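Local coordinates for extracellular solute-binding protein, family 7 (Colwellia psychrerythraea, PDB 4PET) that probably serves as the periplasmic receptor of a TRAP transporter, binding pyruvate together with a calcium ion, at residues 232-237 with 297-302; 151-156 with 211-216. All blocks are in the same frame, centred on the assembly; numbering follows the deposited sequence.

Contact 1 of 2, residues 232-237 with 297-302; sequences TGWHEP and RSFPKP. With CA (calcium ion), chain E.
CG of W234 lies between its own backbone N and carbonyl carbon (chi1 62°), while CG of F299 stands anti to its carbonyl carbon (chi1 -64°), and the two settings send the rings at one another across the loops. CE2 of F299 comes to 3.4 Å from NE1 of W234. The apolar neighbour on the indole, CD1 of W234, is 3.7 Å from the same CE2. The two ring planes stand 85° apart, with the five-membered ring of W234 and the F299 ring 5.2 Å apart between centroids. The backbone also ties the segments: T232 N donates to R297 O at 2.9 Å. This bond carries on, just past the end of strand 229-231, its pairing with the parallel strand 295-297 at the border of the six-stranded sheet in this two-lobed binding protein; R297 and Y230 are joined in the same ladder. Beside it the hydroxyls OG1 of T232 and OG of S298 form a weak hydrogen bond at 3.3 Å, a role suited to small polar residues near the surface, just past the strand ends. F299 fits a place among hydrophobic surfaces, since its ring also stacks with Y231 and touches M304 of helix 301-321, whose N-cap position P300 occupies. A serine in place of F299 would probably leave the pyrrole side of W234 without its aromatic neighbour and open a gap between W234, Y231 and M304. The indole is wedged further: CB of H235 sits over the centre of one ring face, and F354 of the second subunit packs on W234. Farther along the loop, E236 reaches the calcium ion through OE2 at 2.4 Å, while its OE1 is hydrogen-bonded to T239 and Y96.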
loop_
_atom_site.group_PDB
_atom_site.type_symbol
_atom_site.label_atom_id
_atom_site.label_comp_id
_atom_site.label_asym_id
_atom_site.label_seq_id
_atom_site.Cartn_x
_atom_site.Cartn_y
_atom_site.Cartn_z
ATOM N N THR A 232 -2.742 19.173 11.749
ATOM C CA THR A 232 -2.223 18.313 10.684
ATOM C C THR A 232 -0.802 17.790 11.037
ATOM O O THR A 232 -0.135 18.360 11.899
ATOM C CB THR A 232 -2.193 19.063 9.350
ATOM O OG1 THR A 232 -1.328 20.195 9.464
ATOM C CG2 THR A 232 -3.618 19.533 8.937
ATOM N N GLY A 233 -0.354 16.749 10.330
ATOM C CA GLY A 233 0.844 15.975 10.666
ATOM C C GLY A 233 2.199 16.381 10.067
ATOM O O GLY A 233 2.355 17.452 9.469
ATOM N N TRP A 234 3.189 15.499 10.250
ATOM C CA TRP A 234 4.618 15.790 10.049
ATOM C C TRP A 234 5.482 14.720 10.726
ATOM O O TRP A 234 6.534 14.346 10.236
ATOM C CB TRP A 234 5.013 17.178 10.593
ATOM C CG TRP A 234 4.821 17.347 12.098
ATOM C CD1 TRP A 234 3.701 17.794 12.737
ATOM C CD2 TRP A 234 5.770 17.029 13.132
ATOM N NE1 TRP A 234 3.906 17.808 14.110
ATOM C CE2 TRP A 234 5.161 17.326 14.375
ATOM C CE3 TRP A 234 7.076 16.529 13.129
ATOM C CZ2 TRP A 234 5.821 17.155 15.607
ATOM C CZ3 TRP A 234 7.738 16.372 14.369
ATOM C CH2 TRP A 234 7.088 16.675 15.585
ATOM N N HIS A 235 4.982 14.197 11.838
ATOM C CA HIS A 235 5.756 13.403 12.804
ATOM C C HIS A 235 5.643 11.898 12.572
ATOM O O HIS A 235 6.564 11.129 12.917
ATOM C CB HIS A 235 5.223 13.698 14.199
ATOM C CG HIS A 235 3.790 13.318 14.350
ATOM N ND1 HIS A 235 3.367 12.365 15.241
ATOM C CD2 HIS A 235 2.688 13.713 13.665
ATOM C CE1 HIS A 235 2.061 12.193 15.112
ATOM N NE2 HIS A 235 1.628 13.003 14.167
ATOM N N GLU A 236 4.507 11.471 12.012
ATOM C CA GLU A 236 4.285 10.054 11.733
ATOM C C GLU A 236 3.673 9.827 10.354
ATOM O O GLU A 236 2.476 9.545 10.223
ATOM C CB GLU A 236 3.415 9.412 12.817
ATOM C CG GLU A 236 4.086 9.332 14.191
ATOM C CD GLU A 236 3.317 8.453 15.174
ATOM O OE1 GLU A 236 3.077 7.272 14.850
ATOM O OE2 GLU A 236 2.948 8.938 16.253
ATOM N N PRO A 237 4.498 9.936 9.301
ATOM C CA PRO A 237 3.971 9.861 7.916
ATOM C C PRO A 237 3.500 8.496 7.466
ATOM O O PRO A 237 2.732 8.413 6.499
ATOM C CB PRO A 237 5.169 10.267 7.055
ATOM C CG PRO A 237 6.389 9.918 7.925
ATOM C CD PRO A 237 5.929 10.266 9.336
ATOM N N ARG A 297 -6.228 22.716 12.449
ATOM C CA ARG A 297 -5.160 23.714 12.500
ATOM C C ARG A 297 -3.848 23.190 11.934
ATOM O O ARG A 297 -3.642 21.982 11.793
ATOM C CB ARG A 297 -4.906 24.200 13.946
ATOM C CG ARG A 297 -6.046 25.012 14.574
ATOM C CD ARG A 297 -6.162 26.382 13.969
ATOM N NE ARG A 297 -7.195 27.224 14.575
ATOM C CZ ARG A 297 -8.479 27.246 14.218
ATOM N NH1 ARG A 297 -8.939 26.424 13.288
ATOM N NH2 ARG A 297 -9.326 28.076 14.821
ATOM N N SER A 298 -2.951 24.126 11.659
ATOM C CA SER A 298 -1.635 23.821 11.162
ATOM C C SER A 298 -0.625 24.539 12.044
ATOM O O SER A 298 -0.919 25.590 12.610
ATOM C CB SER A 298 -1.520 24.311 9.720
ATOM O OG SER A 298 -2.065 23.351 8.834
ATOM N N PHE A 299 0.580 23.997 12.140
ATOM C CA PHE A 299 1.633 24.686 12.874
ATOM C C PHE A 299 2.174 25.857 12.025
ATOM O O PHE A 299 2.411 25.706 10.812
ATOM C CB PHE A 299 2.738 23.695 13.205
ATOM C CG PHE A 299 2.302 22.592 14.129
ATOM C CD1 PHE A 299 2.144 22.844 15.475
ATOM C CD2 PHE A 299 2.005 21.306 13.632
ATOM C CE1 PHE A 299 1.751 21.833 16.354
ATOM C CE2 PHE A 299 1.592 20.273 14.503
ATOM C CZ PHE A 299 1.467 20.539 15.868
ATOM N N PRO A 300 2.342 27.035 12.647
ATOM C CA PRO A 300 2.917 28.152 11.905
ATOM C C PRO A 300 4.302 27.813 11.322
ATOM O O PRO A 300 4.999 26.925 11.817
ATOM C CB PRO A 300 2.983 29.270 12.950
ATOM C CG PRO A 300 1.999 28.901 13.983
ATOM C CD PRO A 300 1.896 27.426 13.998
ATOM N N LYS A 301 4.682 28.513 10.252
ATOM C CA LYS A 301 5.910 28.209 9.531
ATOM C C LYS A 301 7.134 28.255 10.462
ATOM O O LYS A 301 8.000 27.396 10.356
ATOM C CB LYS A 301 6.098 29.172 8.349
ATOM N N PRO A 302 7.200 29.245 11.384
ATOM C CA PRO A 302 8.366 29.338 12.283
ATOM C C PRO A 302 8.455 28.158 13.239
ATOM O O PRO A 302 9.562 27.711 13.581
ATOM C CB PRO A 302 8.107 30.616 13.085
ATOM C CG PRO A 302 7.112 31.402 12.268
ATOM C CD PRO A 302 6.266 30.367 11.587
HETATM CA CA CA E . 0.738 8.286 16.773
#

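Contact 2 of 2, residues 151-156 with 211-216; sequences GNQMGG and EWVGPS. With CA (calcium ion), chain E; PYR (pyruvic acid), chain D.
The calcium and pyruvate site of this solute-binding protein is built largely where Q153 meets E211, W212 and V213, on two loops that enter or leave strands of the six-stranded sheet. E211 grips calcium with both carboxylate oxygens, OE1 at 2.5 Å and OE2 at 2.4 Å. Its CG takes the position between backbone N and carbonyl carbon (chi1 69°), and a further bend at chi2 curls the carboxylate back over the ion. The backbone O of W212 adds a ligand to calcium at 2.4 Å, and the amide end of Q153 reaches both the metal and pyruvate through an extended chain. Pyruvate itself chelates calcium through its carboxylate O at 2.4 Å and its keto O3 at 2.6 Å, while E236 completes the shell. One face of the W212 indole lies against the methyl carbon of pyruvate, with the carboxylate OXT also close to CZ3 of the ring, a flat surface fitting a small flat ligand. Outside the metal shell, M154 N donates to V213 O at 3.1 Å and links the two loops directly. A water spans the two segments as well, giving hydrogen bonds to M154 O at 2.6 Å and to E211 OE2 at 2.7 Å; this second shell would hold the carboxylate in its turn. CG of M154, a selenomethionine, packs against CD of P215. Glycine suits position 156, where any CB would press on CB of E211, and G155 and G156 form a classic beta bulge opposite Y231. G214 likewise has backbone angles that call for glycine. With Y97 and R174 also hydrogen-bonded to pyruvate, the arrangement is that of a TRAP solute-binding protein in which an arginine receives the organic acid, here with calcium bridging 2-oxo acid and protein.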
loop_
_atom_site.group_PDB
_atom_site.type_symbol
_atom_site.label_atom_id
_atom_site.label_comp_id
_atom_site.label_asym_id
_atom_site.label_seq_id
_atom_site.Cartn_x
_atom_site.Cartn_y
_atom_site.Cartn_z
ATOM N N GLY A 151 -1.012 4.709 7.715
ATOM C CA GLY A 151 -0.826 5.852 6.840
ATOM C C GLY A 151 -0.452 7.103 7.647
ATOM O O GLY A 151 -0.015 7.018 8.782
ATOM N N ASN A 152 -0.569 8.267 7.017
ATOM C CA ASN A 152 -0.012 9.496 7.566
ATOM C C ASN A 152 -0.885 9.953 8.743
ATOM O O ASN A 152 -2.123 9.967 8.651
ATOM C CB ASN A 152 -0.032 10.575 6.464
ATOM C CG ASN A 152 1.211 11.430 6.470
ATOM O OD1 ASN A 152 1.541 12.045 7.476
ATOM N ND2 ASN A 152 1.931 11.440 5.350
ATOM N N GLN A 153 -0.276 10.305 9.865
ATOM C CA GLN A 153 -1.082 10.589 11.058
ATOM C C GLN A 153 -1.274 12.082 11.260
ATOM O O GLN A 153 -0.463 12.887 10.801
ATOM C CB GLN A 153 -0.440 9.956 12.304
ATOM C CG GLN A 153 -0.336 8.445 12.205
ATOM C CD GLN A 153 0.054 7.778 13.479
ATOM O OE1 GLN A 153 0.462 8.447 14.449
ATOM N NE2 GLN A 153 -0.125 6.457 13.530
HETATM N N MSE A 154 -2.354 12.448 11.959
HETATM C CA MSE A 154 -2.635 13.842 12.266
HETATM C C MSE A 154 -1.701 14.301 13.387
HETATM O O MSE A 154 -1.168 13.469 14.135
HETATM C CB MSE A 154 -4.127 14.022 12.649
HETATM C CG MSE A 154 -5.091 13.675 11.506
HETATM SE SE MSE A 154 -5.037 15.038 10.150
HETATM C CE MSE A 154 -5.828 16.451 11.219
ATOM N N GLY A 155 -1.478 15.615 13.475
ATOM C CA GLY A 155 -0.583 16.215 14.453
ATOM C C GLY A 155 -1.076 16.090 15.889
ATOM O O GLY A 155 -0.277 16.160 16.847
ATOM N N GLY A 156 -2.394 15.933 16.040
ATOM C CA GLY A 156 -2.969 15.702 17.351
ATOM C C GLY A 156 -4.011 16.696 17.789
ATOM O O GLY A 156 -4.440 17.585 17.041
ATOM N N GLU A 211 -1.356 13.096 20.617
ATOM C CA GLU A 211 -1.683 12.595 19.300
ATOM C C GLU A 211 -1.941 11.112 19.456
ATOM O O GLU A 211 -1.436 10.460 20.393
ATOM C CB GLU A 211 -0.588 12.950 18.285
ATOM C CG GLU A 211 0.740 12.255 18.442
ATOM C CD GLU A 211 0.692 10.837 17.876
ATOM O OE1 GLU A 211 1.028 9.890 18.603
ATOM O OE2 GLU A 211 0.282 10.665 16.706
ATOM N N TRP A 212 -2.776 10.573 18.583
ATOM C CA TRP A 212 -2.987 9.138 18.567
ATOM C C TRP A 212 -2.755 8.624 17.140
ATOM O O TRP A 212 -1.626 8.237 16.837
ATOM C CB TRP A 212 -4.338 8.746 19.169
ATOM C CG TRP A 212 -4.639 7.312 19.031
ATOM C CD1 TRP A 212 -5.671 6.756 18.328
ATOM C CD2 TRP A 212 -3.884 6.228 19.558
ATOM N NE1 TRP A 212 -5.601 5.393 18.385
ATOM C CE2 TRP A 212 -4.508 5.036 19.136
ATOM C CE3 TRP A 212 -2.734 6.141 20.358
ATOM C CZ2 TRP A 212 -4.045 3.779 19.498
ATOM C CZ3 TRP A 212 -2.267 4.895 20.706
ATOM C CH2 TRP A 212 -2.913 3.723 20.272
ATOM N N VAL A 213 -3.770 8.673 16.272
ATOM C CA VAL A 213 -3.599 8.231 14.886
ATOM C C VAL A 213 -4.137 9.211 13.853
ATOM O O VAL A 213 -3.404 9.720 12.994
ATOM C CB VAL A 213 -4.244 6.847 14.662
ATOM C CG1 VAL A 213 -4.201 6.486 13.170
ATOM C CG2 VAL A 213 -3.513 5.782 15.513
ATOM N N GLY A 214 -5.430 9.481 13.943
ATOM C CA GLY A 214 -6.112 10.224 12.906
ATOM C C GLY A 214 -7.588 9.900 12.922
ATOM O O GLY A 214 -8.100 9.291 13.865
ATOM N N PRO A 215 -8.288 10.308 11.861
ATOM C CA PRO A 215 -9.742 10.148 11.788
ATOM C C PRO A 215 -10.182 8.698 11.867
ATOM O O PRO A 215 -11.322 8.415 12.256
ATOM C CB PRO A 215 -10.091 10.730 10.414
ATOM C CG PRO A 215 -9.007 11.612 10.066
ATOM C CD PRO A 215 -7.753 11.090 10.740
ATOM N N SER A 216 -9.314 7.763 11.492
ATOM C CA SER A 216 -9.726 6.361 11.518
ATOM C C SER A 216 -10.136 5.915 12.917
ATOM O O SER A 216 -10.986 5.032 13.066
ATOM C CB SER A 216 -8.627 5.433 10.981
ATOM O OG SER A 216 -7.389 5.642 11.649
HETATM CA CA CA E . 0.738 8.286 16.773
HETATM C C PYR D . 0.786 5.562 18.592
HETATM O O PYR D . 0.905 6.853 18.743
HETATM O OXT PYR D . 1.001 4.833 19.650
HETATM C CA PYR D . 0.358 5.006 17.368
HETATM O O3 PYR D . 0.342 5.717 16.269
HETATM C CB PYR D . -0.151 3.599 17.291
HETATM O O HOH W 1 -1.938 11.325 15.332
#

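In the fold
Contact 2 is wholly buried, its centre about 10 Å from that of the chain, whereas contact 1 is mostly a surface contact, its centre about 18 Å from that of the chain, at the border of the same six-stranded sheet. Their chemistry follows: metal coordination, glycines at backbone angles that call for them and a bridging water in contact 2; an aromatic pair, strand-end hydrogen bonding and a weak hydroxyl pair in contact 1. They nevertheless join through residues 232-237, since E236 shares the calcium ion with Q153, E211 and W212. H235 NE2 lies 2.8 Å from M154 O, and E236 O lies 2.9 Å from Q153 N, both probable hydrogen bonds. The second subunit packs against both contacts.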